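Protein (soluble lytic transglycosylase SLT70) (Escherichia coli, PDB 1QSA) cleaves the glycosidic bonds between N-acetylmuramic acid and N-acetylglucosamine in peptidoglycan from the chain ends, leaving a 1,6-anhydro bond on the muramic acid residue. Local coordinates at residues A[104-109]-A[134-139]; A[155-160]-A[174-179]; A[464-469]-A[532-537]; A[479-484]-A[492-497]. One frame throughout, in Å; residues are numbered along the deposited sequence.

Contact 1: residues A[104-109]-A[134-139]; sequences AQCNYY and SQPNAC
Cys106, in the first half of helix 102-114, is joined covalently to Cys139 at the start of helix 138-148, with 2.0 Å between Cys106 SG and Cys139 SG. A torsion of -92° about the S-S bond is close to the quarter turn a relaxed disulfide prefers. With chi1 at -65°, Cys106 carries SG off the helix and straight to the other segment, whereas Cys139 sits at -102°, away from a staggered position, so any torsional strain in the link is more likely to lie at Cys139. The residues leading into Cys139 close round the bridge: Ala138 CB packs 4.0 Å from Cys106 CB, and Pro136 CD approaches Cys106 SG to 4.3 Å. The turn that presents them is held by a 2.9 Å bond from Cys139 N to Pro136 O. One residue further along, Asn107 sets its amide against the methyl of Ala138, with Asn107 OD1 3.8 Å and Asn107 ND2 3.9 Å from Ala138 CB. That contact is van der Waals only; the polar ends of the amide are used by others, OD1 by Lys141 and ND2 by Asn80 of helix 69-84. Lys141 also bonds to Ala138 O, so it links Asn107 to the second segment indirectly. Between the two segments, then, one covalent bond and a small apolar patch, Pro136 and Ala138 against Cys106, do the joining, and the oxidised pair suits a protein of the periplasm, where disulfides are stable.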
loop_
_atom_site.group_PDB
_atom_site.type_symbol
_atom_site.label_atom_id
_atom_site.label_comp_id
_atom_site.label_asym_id
_atom_site.label_seq_id
_atom_site.Cartn_x
_atom_site.Cartn_y
_atom_site.Cartn_z
ATOM N N ALA A 104 15.010 9.409 15.711
ATOM C CA ALA A 104 16.162 9.031 16.541
ATOM C C ALA A 104 17.478 9.352 15.815
ATOM O O ALA A 104 18.457 9.747 16.456
ATOM C CB ALA A 104 16.104 7.539 16.912
ATOM N N GLN A 105 17.509 9.205 14.489
ATOM C CA GLN A 105 18.726 9.504 13.722
ATOM C C GLN A 105 19.027 11.001 13.773
ATOM O O GLN A 105 20.189 11.398 13.904
ATOM C CB GLN A 105 18.582 9.021 12.282
ATOM C CG GLN A 105 18.591 7.493 12.179
ATOM C CD GLN A 105 18.132 6.995 10.822
ATOM O OE1 GLN A 105 17.920 7.782 9.896
ATOM N NE2 GLN A 105 17.997 5.680 10.691
ATOM N N CYS A 106 17.978 11.821 13.678
ATOM C CA CYS A 106 18.129 13.275 13.761
ATOM C C CYS A 106 18.790 13.613 15.100
ATOM O O CYS A 106 19.715 14.417 15.175
ATOM C CB CYS A 106 16.773 13.971 13.728
ATOM S SG CYS A 106 15.807 13.795 12.190
ATOM N N ASN A 107 18.315 12.977 16.162
ATOM C CA ASN A 107 18.860 13.234 17.489
ATOM C C ASN A 107 20.276 12.685 17.679
ATOM O O ASN A 107 21.113 13.307 18.347
ATOM C CB ASN A 107 17.898 12.702 18.555
ATOM C CG ASN A 107 16.679 13.596 18.719
ATOM O OD1 ASN A 107 16.798 14.827 18.718
ATOM N ND2 ASN A 107 15.512 12.993 18.883
ATOM N N TYR A 108 20.551 11.546 17.048
ATOM C CA TYR A 108 21.866 10.909 17.108
ATOM C C TYR A 108 22.915 11.841 16.494
ATOM O O TYR A 108 23.984 12.067 17.083
ATOM C CB TYR A 108 21.817 9.585 16.340
ATOM C CG TYR A 108 23.148 8.877 16.171
ATOM C CD1 TYR A 108 23.633 8.012 17.164
ATOM C CD2 TYR A 108 23.906 9.031 15.004
ATOM C CE1 TYR A 108 24.835 7.312 16.995
ATOM C CE2 TYR A 108 25.115 8.333 14.825
ATOM C CZ TYR A 108 25.567 7.474 15.822
ATOM O OH TYR A 108 26.731 6.754 15.622
ATOM N N TYR A 109 22.624 12.369 15.304
ATOM C CA TYR A 109 23.573 13.279 14.666
ATOM C C TYR A 109 23.708 14.611 15.378
ATOM O O TYR A 109 24.801 15.166 15.426
ATOM C CB TYR A 109 23.283 13.417 13.176
ATOM C CG TYR A 109 23.625 12.129 12.482
ATOM C CD1 TYR A 109 24.952 11.683 12.442
ATOM C CD2 TYR A 109 22.637 11.320 11.930
ATOM C CE1 TYR A 109 25.281 10.474 11.876
ATOM C CE2 TYR A 109 22.962 10.085 11.356
ATOM C CZ TYR A 109 24.287 9.679 11.334
ATOM O OH TYR A 109 24.634 8.483 10.760
ATOM N N SER A 134 8.835 15.857 4.337
ATOM C CA SER A 134 9.030 16.660 5.537
ATOM C C SER A 134 9.541 15.685 6.591
ATOM O O SER A 134 8.933 14.636 6.822
ATOM C CB SER A 134 7.715 17.281 6.002
ATOM O OG SER A 134 7.335 18.335 5.129
ATOM N N GLN A 135 10.687 16.013 7.174
ATOM C CA GLN A 135 11.339 15.180 8.191
ATOM C C GLN A 135 10.891 15.540 9.618
ATOM O O GLN A 135 10.229 16.556 9.826
ATOM C CB GLN A 135 12.864 15.321 8.041
ATOM C CG GLN A 135 13.415 14.746 6.744
ATOM C CD GLN A 135 13.452 13.218 6.747
ATOM O OE1 GLN A 135 12.450 12.553 7.031
ATOM N NE2 GLN A 135 14.620 12.660 6.464
ATOM N N PRO A 136 11.232 14.698 10.618
ATOM C CA PRO A 136 10.827 14.997 11.999
ATOM C C PRO A 136 11.274 16.383 12.472
ATOM O O PRO A 136 12.322 16.888 12.057
ATOM C CB PRO A 136 11.513 13.886 12.816
ATOM C CG PRO A 136 11.522 12.722 11.869
ATOM C CD PRO A 136 11.902 13.388 10.534
ATOM N N ASN A 137 10.475 16.976 13.359
ATOM C CA ASN A 137 10.779 18.291 13.924
ATOM C C ASN A 137 12.154 18.232 14.600
ATOM O O ASN A 137 12.873 19.230 14.628
ATOM C CB ASN A 137 9.684 18.705 14.920
ATOM C CG ASN A 137 9.951 20.057 15.569
ATOM O OD1 ASN A 137 10.038 20.148 16.782
ATOM N ND2 ASN A 137 10.078 21.107 14.762
ATOM N N ALA A 138 12.532 17.046 15.084
ATOM C CA ALA A 138 13.834 16.837 15.738
ATOM C C ALA A 138 15.029 17.183 14.832
ATOM O O ALA A 138 16.113 17.508 15.315
ATOM C CB ALA A 138 13.956 15.386 16.222
ATOM N N CYS A 139 14.846 17.059 13.519
ATOM C CA CYS A 139 15.920 17.363 12.578
ATOM C C CYS A 139 16.146 18.849 12.368
ATOM O O CYS A 139 17.210 19.247 11.878
ATOM C CB CYS A 139 15.671 16.680 11.217
ATOM S SG CYS A 139 16.664 15.163 10.945
#

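Contact 2: residues A[155-160]-A[174-179]; sequences LAYLER and TVLAGQ
Helices 155-160 and 174-178 run nearly antiparallel, at 151°, with their axes 10.3 Å apart and Tyr157 facing Leu176. They belong to successive helices of the chain, 154-166 and 170-178, and so form a helical hairpin, the kind of unit from which this protein's alpha-superhelix is built. Tyr157 spans the gap. Its chi1 of -166° swings the ring out across the groove, so that OH meets Leu176 O at 2.6 Å. The carbonyl oxygen lies at the ring edge, in its plane, and the hydroxyl approaches a lone pair in the carbonyl plane. Gln179 N also donates to Leu176 O, so two donors hold this oxygen near the end of the second helix. Leu176 splits its branches: CD2 lies 4.0 Å from Tyr157 CZ, while CD1 rests 3.8 Å from Arg160 CG. The extended Arg160 chain passes at about a right angle to the leucine and carries its guanidinium beyond it, where NE and NH2 bond to Thr131 O and Lys133 O and the group meets Trp129 in a cation-pi contact. Trp129 also meets the Tyr157 ring. A phenylalanine in place of Tyr157 would probably leave Leu176 O without its cross-helix donor. Beside the same hydroxyl, Gln179 CB comes to 3.5 Å from Tyr157 OH.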
loop_
_atom_site.group_PDB
_atom_site.type_symbol
_atom_site.label_atom_id
_atom_site.label_comp_id
_atom_site.label_asym_id
_atom_site.label_seq_id
_atom_site.Cartn_x
_atom_site.Cartn_y
_atom_site.Cartn_z
ATOM N N LEU A 155 24.426 23.853 -3.137
ATOM C CA LEU A 155 23.807 22.993 -4.143
ATOM C C LEU A 155 22.914 21.945 -3.477
ATOM O O LEU A 155 21.928 21.515 -4.070
ATOM C CB LEU A 155 24.851 22.294 -5.020
ATOM C CG LEU A 155 25.588 23.138 -6.068
ATOM C CD1 LEU A 155 26.584 22.237 -6.805
ATOM C CD2 LEU A 155 24.608 23.774 -7.050
ATOM N N ALA A 156 23.269 21.522 -2.259
ATOM C CA ALA A 156 22.465 20.536 -1.530
ATOM C C ALA A 156 21.164 21.197 -1.075
ATOM O O ALA A 156 20.113 20.551 -1.025
ATOM C CB ALA A 156 23.236 19.987 -0.320
ATOM N N TYR A 157 21.235 22.491 -0.769
ATOM C CA TYR A 157 20.060 23.248 -0.340
ATOM C C TYR A 157 19.078 23.334 -1.512
ATOM O O TYR A 157 17.896 22.993 -1.384
ATOM C CB TYR A 157 20.451 24.663 0.114
ATOM C CG TYR A 157 19.348 25.380 0.868
ATOM C CD1 TYR A 157 18.283 25.990 0.189
ATOM C CD2 TYR A 157 19.339 25.400 2.262
ATOM C CE1 TYR A 157 17.235 26.593 0.885
ATOM C CE2 TYR A 157 18.290 26.002 2.972
ATOM C CZ TYR A 157 17.244 26.593 2.275
ATOM O OH TYR A 157 16.212 27.158 2.977
ATOM N N LEU A 158 19.594 23.722 -2.676
ATOM C CA LEU A 158 18.770 23.855 -3.873
ATOM C C LEU A 158 18.200 22.496 -4.309
ATOM O O LEU A 158 17.051 22.411 -4.755
ATOM C CB LEU A 158 19.595 24.495 -4.996
ATOM C CG LEU A 158 18.797 25.192 -6.097
ATOM C CD1 LEU A 158 17.938 26.319 -5.508
ATOM C CD2 LEU A 158 19.766 25.735 -7.142
ATOM N N GLU A 159 18.979 21.429 -4.126
ATOM C CA GLU A 159 18.536 20.076 -4.469
ATOM C C GLU A 159 17.321 19.645 -3.639
ATOM O O GLU A 159 16.423 18.963 -4.144
ATOM C CB GLU A 159 19.693 19.082 -4.295
ATOM C CG GLU A 159 19.315 17.601 -4.417
ATOM C CD GLU A 159 18.763 17.204 -5.784
ATOM O OE1 GLU A 159 18.776 18.037 -6.722
ATOM O OE2 GLU A 159 18.309 16.043 -5.914
ATOM N N ARG A 160 17.283 20.025 -2.362
ATOM C CA ARG A 160 16.126 19.658 -1.562
ATOM C C ARG A 160 14.869 20.369 -2.066
ATOM O O ARG A 160 13.770 19.806 -1.992
ATOM C CB ARG A 160 16.331 19.928 -0.064
ATOM C CG ARG A 160 15.209 19.285 0.744
ATOM C CD ARG A 160 15.384 19.389 2.254
ATOM N NE ARG A 160 14.383 18.558 2.915
ATOM C CZ ARG A 160 13.946 18.732 4.156
ATOM N NH1 ARG A 160 14.412 19.732 4.896
ATOM N NH2 ARG A 160 13.022 17.907 4.649
ATOM N N THR A 174 8.252 26.260 -0.252
ATOM C CA THR A 174 8.087 27.627 0.196
ATOM C C THR A 174 8.926 27.958 1.431
ATOM O O THR A 174 9.557 29.015 1.477
ATOM C CB THR A 174 6.591 27.941 0.385
ATOM O OG1 THR A 174 5.999 28.088 -0.916
ATOM C CG2 THR A 174 6.382 29.211 1.193
ATOM N N VAL A 175 8.950 27.064 2.423
ATOM C CA VAL A 175 9.753 27.299 3.624
ATOM C C VAL A 175 11.244 27.399 3.261
ATOM O O VAL A 175 11.944 28.306 3.728
ATOM C CB VAL A 175 9.544 26.180 4.693
ATOM C CG1 VAL A 175 10.593 26.279 5.820
ATOM C CG2 VAL A 175 8.159 26.302 5.292
ATOM N N LEU A 176 11.711 26.495 2.403
ATOM C CA LEU A 176 13.113 26.479 1.991
ATOM C C LEU A 176 13.479 27.748 1.216
ATOM O O LEU A 176 14.492 28.385 1.505
ATOM C CB LEU A 176 13.415 25.228 1.160
ATOM C CG LEU A 176 13.383 23.883 1.912
ATOM C CD1 LEU A 176 13.585 22.734 0.951
ATOM C CD2 LEU A 176 14.455 23.849 2.997
ATOM N N ALA A 177 12.626 28.138 0.272
ATOM C CA ALA A 177 12.877 29.335 -0.527
ATOM C C ALA A 177 12.802 30.601 0.330
ATOM O O ALA A 177 13.496 31.581 0.054
ATOM C CB ALA A 177 11.913 29.415 -1.717
ATOM N N GLY A 178 11.970 30.573 1.372
ATOM C CA GLY A 178 11.861 31.718 2.268
ATOM C C GLY A 178 13.146 31.937 3.063
ATOM O O GLY A 178 13.415 33.045 3.516
ATOM N N GLN A 179 13.928 30.874 3.243
ATOM C CA GLN A 179 15.202 30.940 3.969
ATOM C C GLN A 179 16.361 30.712 2.987
ATOM O O GLN A 179 17.420 30.241 3.369
ATOM C CB GLN A 179 15.252 29.843 5.049
ATOM C CG GLN A 179 14.020 29.748 5.959
ATOM C CD GLN A 179 14.023 28.505 6.847
ATOM O OE1 GLN A 179 15.013 27.780 6.931
ATOM N NE2 GLN A 179 12.906 28.260 7.517
#

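Contact 3: residues A[464-469]-A[532-537]; sequences KEIPQS and SYLQYV. With SO4 (sulfate ion), chain L.
Gln535 leaves its helix with CG anti to the backbone N (chi1 167°) and then bends at chi2, 60°, which turns its amide back onto the backbone of Glu465 and Ile466. There OE1 takes two donors. Ile466 N lies 3.1 Å from Gln535 OE1, nearly along the C=O axis, while Glu465 N, 2.9 Å from the same OE1, stands well above the carbonyl plane. The other end of the amide donates from Gln535 NE2 to Glu465 OE1 at 2.9 Å, within the amide plane and onto the anti lone pair, in the Glu465 conformer described here, one of two modelled. The Lys464 chain slants across Gln535, with Lys464 CD 3.8 Å from Gln535 CB. Ile466 points CD1 at Leu534 CD2, 4.0 Å away, giving the polar grip an apolar neighbour. Past Pro467, the N-cap residue, Gln468 N binds a sulfate oxygen, O1, at 2.7 Å, the ion, probably from the crystallisation liquor, sitting at the start of helix 468-479. The contact thus fastens the linker leading from helix 454-461 into helix 468-479 to the flank of helix 523-540. Helix 499-509 packs near Ser532 and Tyr536, while Ile466 also touches Thr461 of helix 454-461.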
loop_
_atom_site.group_PDB
_atom_site.type_symbol
_atom_site.label_atom_id
_atom_site.label_comp_id
_atom_site.label_asym_id
_atom_site.label_seq_id
_atom_site.Cartn_x
_atom_site.Cartn_y
_atom_site.Cartn_z
ATOM N N LYS A 464 -28.595 -13.857 1.721
ATOM C CA LYS A 464 -28.226 -12.855 0.719
ATOM C C LYS A 464 -27.934 -13.529 -0.615
ATOM O O LYS A 464 -27.849 -14.748 -0.682
ATOM C CB LYS A 464 -26.993 -12.082 1.196
ATOM C CG LYS A 464 -27.210 -11.380 2.528
ATOM C CD LYS A 464 -25.977 -10.602 2.937
ATOM C CE LYS A 464 -26.229 -9.744 4.176
ATOM N NZ LYS A 464 -26.520 -10.559 5.404
ATOM N N GLU A 465 -27.828 -12.746 -1.684
ATOM C CA GLU A 465 -27.514 -13.308 -2.992
ATOM C C GLU A 465 -26.008 -13.427 -3.246
ATOM O O GLU A 465 -25.576 -14.256 -4.042
ATOM C CB GLU A 465 -28.162 -12.466 -4.090
ATOM C CG GLU A 465 -29.675 -12.309 -3.916
ATOM C CD GLU A 465 -30.245 -11.233 -4.808
ATOM O OE1 GLU A 465 -30.004 -10.042 -4.530
ATOM O OE2 GLU A 465 -30.926 -11.576 -5.807
ATOM N N ILE A 466 -25.208 -12.591 -2.587
ATOM C CA ILE A 466 -23.753 -12.686 -2.737
ATOM C C ILE A 466 -23.291 -14.068 -2.270
ATOM O O ILE A 466 -23.745 -14.563 -1.230
ATOM C CB ILE A 466 -22.981 -11.600 -1.892
ATOM C CG1 ILE A 466 -23.482 -11.559 -0.437
ATOM C CG2 ILE A 466 -23.067 -10.229 -2.582
ATOM C CD1 ILE A 466 -22.539 -10.783 0.501
ATOM N N PRO A 467 -22.472 -14.757 -3.081
ATOM C CA PRO A 467 -21.984 -16.086 -2.683
ATOM C C PRO A 467 -21.054 -15.996 -1.463
ATOM O O PRO A 467 -20.348 -15.000 -1.277
ATOM C CB PRO A 467 -21.190 -16.538 -3.910
ATOM C CG PRO A 467 -21.851 -15.833 -5.042
ATOM C CD PRO A 467 -22.097 -14.444 -4.468
ATOM N N GLN A 468 -21.052 -17.030 -0.629
ATOM C CA GLN A 468 -20.153 -17.050 0.535
ATOM C C GLN A 468 -18.693 -16.888 0.079
ATOM O O GLN A 468 -17.942 -16.109 0.657
ATOM C CB GLN A 468 -20.293 -18.357 1.310
ATOM C CG GLN A 468 -19.482 -18.352 2.612
ATOM C CD GLN A 468 -19.440 -19.711 3.276
ATOM O OE1 GLN A 468 -20.391 -20.485 3.178
ATOM N NE2 GLN A 468 -18.338 -20.011 3.956
ATOM N N SER A 469 -18.310 -17.610 -0.972
ATOM C CA SER A 469 -16.953 -17.554 -1.516
ATOM C C SER A 469 -16.566 -16.130 -1.917
ATOM O O SER A 469 -15.431 -15.698 -1.702
ATOM C CB SER A 469 -16.835 -18.494 -2.729
ATOM O OG SER A 469 -17.659 -18.052 -3.807
ATOM N N SER A 532 -23.533 -6.938 4.333
ATOM C CA SER A 532 -24.708 -6.125 4.033
ATOM C C SER A 532 -24.385 -5.084 2.946
ATOM O O SER A 532 -25.084 -5.013 1.937
ATOM C CB SER A 532 -25.263 -5.452 5.286
ATOM O OG SER A 532 -25.926 -6.409 6.095
ATOM N N TYR A 533 -23.280 -4.350 3.093
ATOM C CA TYR A 533 -22.938 -3.357 2.067
ATOM C C TYR A 533 -22.598 -4.042 0.740
ATOM O O TYR A 533 -23.017 -3.591 -0.335
ATOM C CB TYR A 533 -21.777 -2.469 2.514
ATOM C CG TYR A 533 -21.553 -1.302 1.563
ATOM C CD1 TYR A 533 -22.527 -0.310 1.410
ATOM C CD2 TYR A 533 -20.426 -1.254 0.742
ATOM C CE1 TYR A 533 -22.385 0.700 0.444
ATOM C CE2 TYR A 533 -20.277 -0.242 -0.228
ATOM C CZ TYR A 533 -21.260 0.717 -0.370
ATOM O OH TYR A 533 -21.153 1.663 -1.377
ATOM N N LEU A 534 -21.868 -5.155 0.818
ATOM C CA LEU A 534 -21.487 -5.896 -0.387
ATOM C C LEU A 534 -22.738 -6.388 -1.120
ATOM O O LEU A 534 -22.837 -6.265 -2.345
ATOM C CB LEU A 534 -20.572 -7.062 -0.007
ATOM C CG LEU A 534 -19.925 -7.836 -1.170
ATOM C CD1 LEU A 534 -19.064 -6.908 -2.030
ATOM C CD2 LEU A 534 -19.104 -8.994 -0.616
ATOM N N GLN A 535 -23.721 -6.880 -0.364
ATOM C CA GLN A 535 -24.984 -7.339 -0.953
ATOM C C GLN A 535 -25.716 -6.151 -1.603
ATOM O O GLN A 535 -26.300 -6.284 -2.680
ATOM C CB GLN A 535 -25.867 -7.984 0.132
ATOM C CG GLN A 535 -27.328 -8.219 -0.279
ATOM C CD GLN A 535 -27.507 -9.125 -1.481
ATOM O OE1 GLN A 535 -26.735 -10.056 -1.709
ATOM N NE2 GLN A 535 -28.562 -8.870 -2.244
ATOM N N TYR A 536 -25.639 -4.980 -0.970
ATOM C CA TYR A 536 -26.272 -3.778 -1.499
ATOM C C TYR A 536 -25.714 -3.426 -2.885
ATOM O O TYR A 536 -26.486 -3.272 -3.833
ATOM C CB TYR A 536 -26.093 -2.600 -0.528
ATOM C CG TYR A 536 -26.426 -1.240 -1.122
ATOM C CD1 TYR A 536 -27.712 -0.929 -1.560
ATOM C CD2 TYR A 536 -25.435 -0.272 -1.259
ATOM C CE1 TYR A 536 -27.997 0.335 -2.126
ATOM C CE2 TYR A 536 -25.710 0.972 -1.817
ATOM C CZ TYR A 536 -26.982 1.269 -2.243
ATOM O OH TYR A 536 -27.229 2.523 -2.762
ATOM N N VAL A 537 -24.392 -3.323 -3.016
ATOM C CA VAL A 537 -23.823 -2.985 -4.328
ATOM C C VAL A 537 -23.993 -4.134 -5.334
ATOM O O VAL A 537 -24.119 -3.903 -6.536
ATOM C CB VAL A 537 -22.347 -2.471 -4.251
ATOM C CG1 VAL A 537 -22.294 -1.131 -3.496
ATOM C CG2 VAL A 537 -21.439 -3.487 -3.606
HETATM S S SO4 L . -23.583 -19.778 -1.694
HETATM O O1 SO4 L . -23.100 -18.852 -0.656
HETATM O O2 SO4 L . -22.452 -20.253 -2.509
HETATM O O3 SO4 L . -24.238 -20.936 -1.059
HETATM O O4 SO4 L . -24.549 -19.089 -2.571
HETATM O O HOH W 1 -25.586 -8.897 7.376
#

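Contact 4: residues A[479-484]-A[492-497]; sequences SAWNPK and SGLMQI
Pro483 and Gly493 bring their backbones to 4.5 Å between CA atoms, where two irregular segments come together. A type I' turn runs from Ser479 to Asn482, and a type I turn from Gly493 to Gln496 ends in a G1 bulge opposite Ser492. At this closest approach, Gly493 CA makes a CH...O contact of 3.3 Å with Pro483 O, and the positive phi of this residue favours glycine. A water bridges Pro483 O and Leu494 N. Leu494 is the main apolar plug: its CD2 sits 3.6 Å from Pro483 CA and meets the edge of the Trp481 ring, 3.9 Å from CE3, while the ring of Pro483 lies alongside. An alanine in place of Leu494 would probably leave a gap between Trp481 and Pro483 and let the two turns shift. Ser479 OG lies 2.8 Å from Leu494 O, but Ala475 O competes for the same proton. Within the second segment, Gln496 bends back so that NE2 bonds to Gly493 O at 3.0 Å, almost straight at 176° and on a lone pair, which fixes the amide's turn. The nearest side-chain atoms of Gln496 and Glu478, the predicted catalytic residue, are about 3 Å apart. Glu478-Ser479 and Gly493-Leu494-Met495-Gln496 match the characteristic sequence motifs of the Slt family, consistent with the active-site region of its lysozyme-like domain, where the end of the helix bearing that glutamate meets the GLMQ loop.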
loop_
_atom_site.group_PDB
_atom_site.type_symbol
_atom_site.label_atom_id
_atom_site.label_comp_id
_atom_site.label_asym_id
_atom_site.label_seq_id
_atom_site.Cartn_x
_atom_site.Cartn_y
_atom_site.Cartn_z
ATOM N N SER A 479 -8.245 -7.325 4.028
ATOM C CA SER A 479 -7.476 -7.413 5.272
ATOM C C SER A 479 -6.431 -8.507 5.398
ATOM O O SER A 479 -5.724 -8.552 6.419
ATOM C CB SER A 479 -8.463 -7.628 6.415
ATOM O OG SER A 479 -9.075 -8.902 6.267
ATOM N N ALA A 480 -6.367 -9.406 4.419
ATOM C CA ALA A 480 -5.452 -10.548 4.487
ATOM C C ALA A 480 -5.744 -11.317 5.792
ATOM O O ALA A 480 -4.861 -11.909 6.428
ATOM C CB ALA A 480 -3.977 -10.117 4.389
ATOM N N TRP A 481 -7.024 -11.306 6.153
ATOM C CA TRP A 481 -7.564 -11.974 7.329
ATOM C C TRP A 481 -7.204 -11.441 8.716
ATOM O O TRP A 481 -7.445 -12.124 9.707
ATOM C CB TRP A 481 -7.347 -13.489 7.254
ATOM C CG TRP A 481 -8.081 -14.126 6.092
ATOM C CD1 TRP A 481 -7.536 -14.843 5.057
ATOM C CD2 TRP A 481 -9.489 -14.067 5.845
ATOM N NE1 TRP A 481 -8.524 -15.225 4.180
ATOM C CE2 TRP A 481 -9.732 -14.764 4.636
ATOM C CE3 TRP A 481 -10.571 -13.491 6.530
ATOM C CZ2 TRP A 481 -11.014 -14.896 4.093
ATOM C CZ3 TRP A 481 -11.851 -13.621 5.993
ATOM C CH2 TRP A 481 -12.059 -14.322 4.779
ATOM N N ASN A 482 -6.637 -10.236 8.807
ATOM C CA ASN A 482 -6.352 -9.673 10.135
ATOM C C ASN A 482 -7.595 -8.851 10.522
ATOM O O ASN A 482 -7.857 -7.808 9.924
ATOM C CB ASN A 482 -5.105 -8.790 10.077
ATOM C CG ASN A 482 -4.827 -8.077 11.385
ATOM O OD1 ASN A 482 -5.593 -8.179 12.339
ATOM N ND2 ASN A 482 -3.713 -7.361 11.434
ATOM N N PRO A 483 -8.374 -9.308 11.529
ATOM C CA PRO A 483 -9.586 -8.589 11.949
ATOM C C PRO A 483 -9.361 -7.263 12.671
ATOM O O PRO A 483 -10.307 -6.499 12.861
ATOM C CB PRO A 483 -10.281 -9.595 12.881
ATOM C CG PRO A 483 -9.136 -10.328 13.507
ATOM C CD PRO A 483 -8.141 -10.507 12.361
ATOM N N LYS A 484 -8.118 -7.002 13.069
ATOM C CA LYS A 484 -7.785 -5.796 13.822
ATOM C C LYS A 484 -7.085 -4.705 13.020
ATOM O O LYS A 484 -6.770 -3.640 13.564
ATOM C CB LYS A 484 -6.909 -6.190 15.026
ATOM C CG LYS A 484 -7.467 -7.362 15.842
ATOM C CD LYS A 484 -8.829 -7.040 16.430
ATOM C CE LYS A 484 -9.437 -8.241 17.157
ATOM N NZ LYS A 484 -10.775 -7.883 17.725
ATOM N N SER A 492 -11.664 -0.196 8.582
ATOM C CA SER A 492 -11.471 -1.131 9.674
ATOM C C SER A 492 -11.842 -2.591 9.494
ATOM O O SER A 492 -12.868 -2.920 8.891
ATOM C CB SER A 492 -12.211 -0.614 10.907
ATOM O OG SER A 492 -11.710 0.647 11.323
ATOM N N GLY A 493 -11.011 -3.444 10.090
ATOM C CA GLY A 493 -11.295 -4.862 10.124
ATOM C C GLY A 493 -11.237 -5.715 8.885
ATOM O O GLY A 493 -10.699 -5.308 7.854
ATOM N N LEU A 494 -11.900 -6.868 8.986
ATOM C CA LEU A 494 -11.871 -7.887 7.938
ATOM C C LEU A 494 -12.254 -7.427 6.562
ATOM O O LEU A 494 -11.592 -7.782 5.591
ATOM C CB LEU A 494 -12.725 -9.098 8.327
ATOM C CG LEU A 494 -12.217 -9.945 9.507
ATOM C CD1 LEU A 494 -13.277 -10.994 9.844
ATOM C CD2 LEU A 494 -10.858 -10.595 9.188
ATOM N N MET A 495 -13.276 -6.582 6.488
ATOM C CA MET A 495 -13.738 -6.096 5.191
ATOM C C MET A 495 -13.419 -4.620 4.961
ATOM O O MET A 495 -13.932 -4.002 4.025
ATOM C CB MET A 495 -15.224 -6.429 5.008
ATOM C CG MET A 495 -15.451 -7.944 5.065
ATOM S SD MET A 495 -17.140 -8.467 4.775
ATOM C CE MET A 495 -17.282 -8.139 2.999
ATOM N N GLN A 496 -12.515 -4.094 5.799
ATOM C CA GLN A 496 -12.028 -2.715 5.700
ATOM C C GLN A 496 -13.142 -1.706 5.477
ATOM O O GLN A 496 -13.164 -0.954 4.494
ATOM C CB GLN A 496 -10.945 -2.636 4.615
ATOM C CG GLN A 496 -9.613 -3.293 5.050
ATOM C CD GLN A 496 -8.908 -2.466 6.099
ATOM O OE1 GLN A 496 -8.247 -1.475 5.783
ATOM N NE2 GLN A 496 -9.077 -2.837 7.358
ATOM N N ILE A 497 -14.064 -1.718 6.427
ATOM C CA ILE A 497 -15.241 -0.867 6.410
ATOM C C ILE A 497 -14.943 0.518 6.974
ATOM O O ILE A 497 -14.392 0.643 8.066
ATOM C CB ILE A 497 -16.361 -1.522 7.243
ATOM C CG1 ILE A 497 -16.687 -2.917 6.684
ATOM C CG2 ILE A 497 -17.636 -0.685 7.155
ATOM C CD1 ILE A 497 -17.606 -3.725 7.602
HETATM O O HOH W 2 -12.950 -7.173 11.877
#

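From the N terminus, contact 1 comes first, its disulfide closing a loop, with 32 residues between the cysteines, that takes in helix 118-129. Contact 2 follows in series, closing the short turn between helices 154-166 and 170-178; it touches contact 1 where Arg160 NH2 packs on Gln135 CG. Both lie in the helical superhelix. Much later comes contact 3, which ties the lead-in to helix 468-479 to helix 523-540, and within its loop falls contact 4, which joins the two turns beside the predicted active site. Contacts 3 and 4, with centres about 17 Å apart, meet through Leu534 and Met495. Contact 3 lies across the chain's centre from contacts 1 and 2.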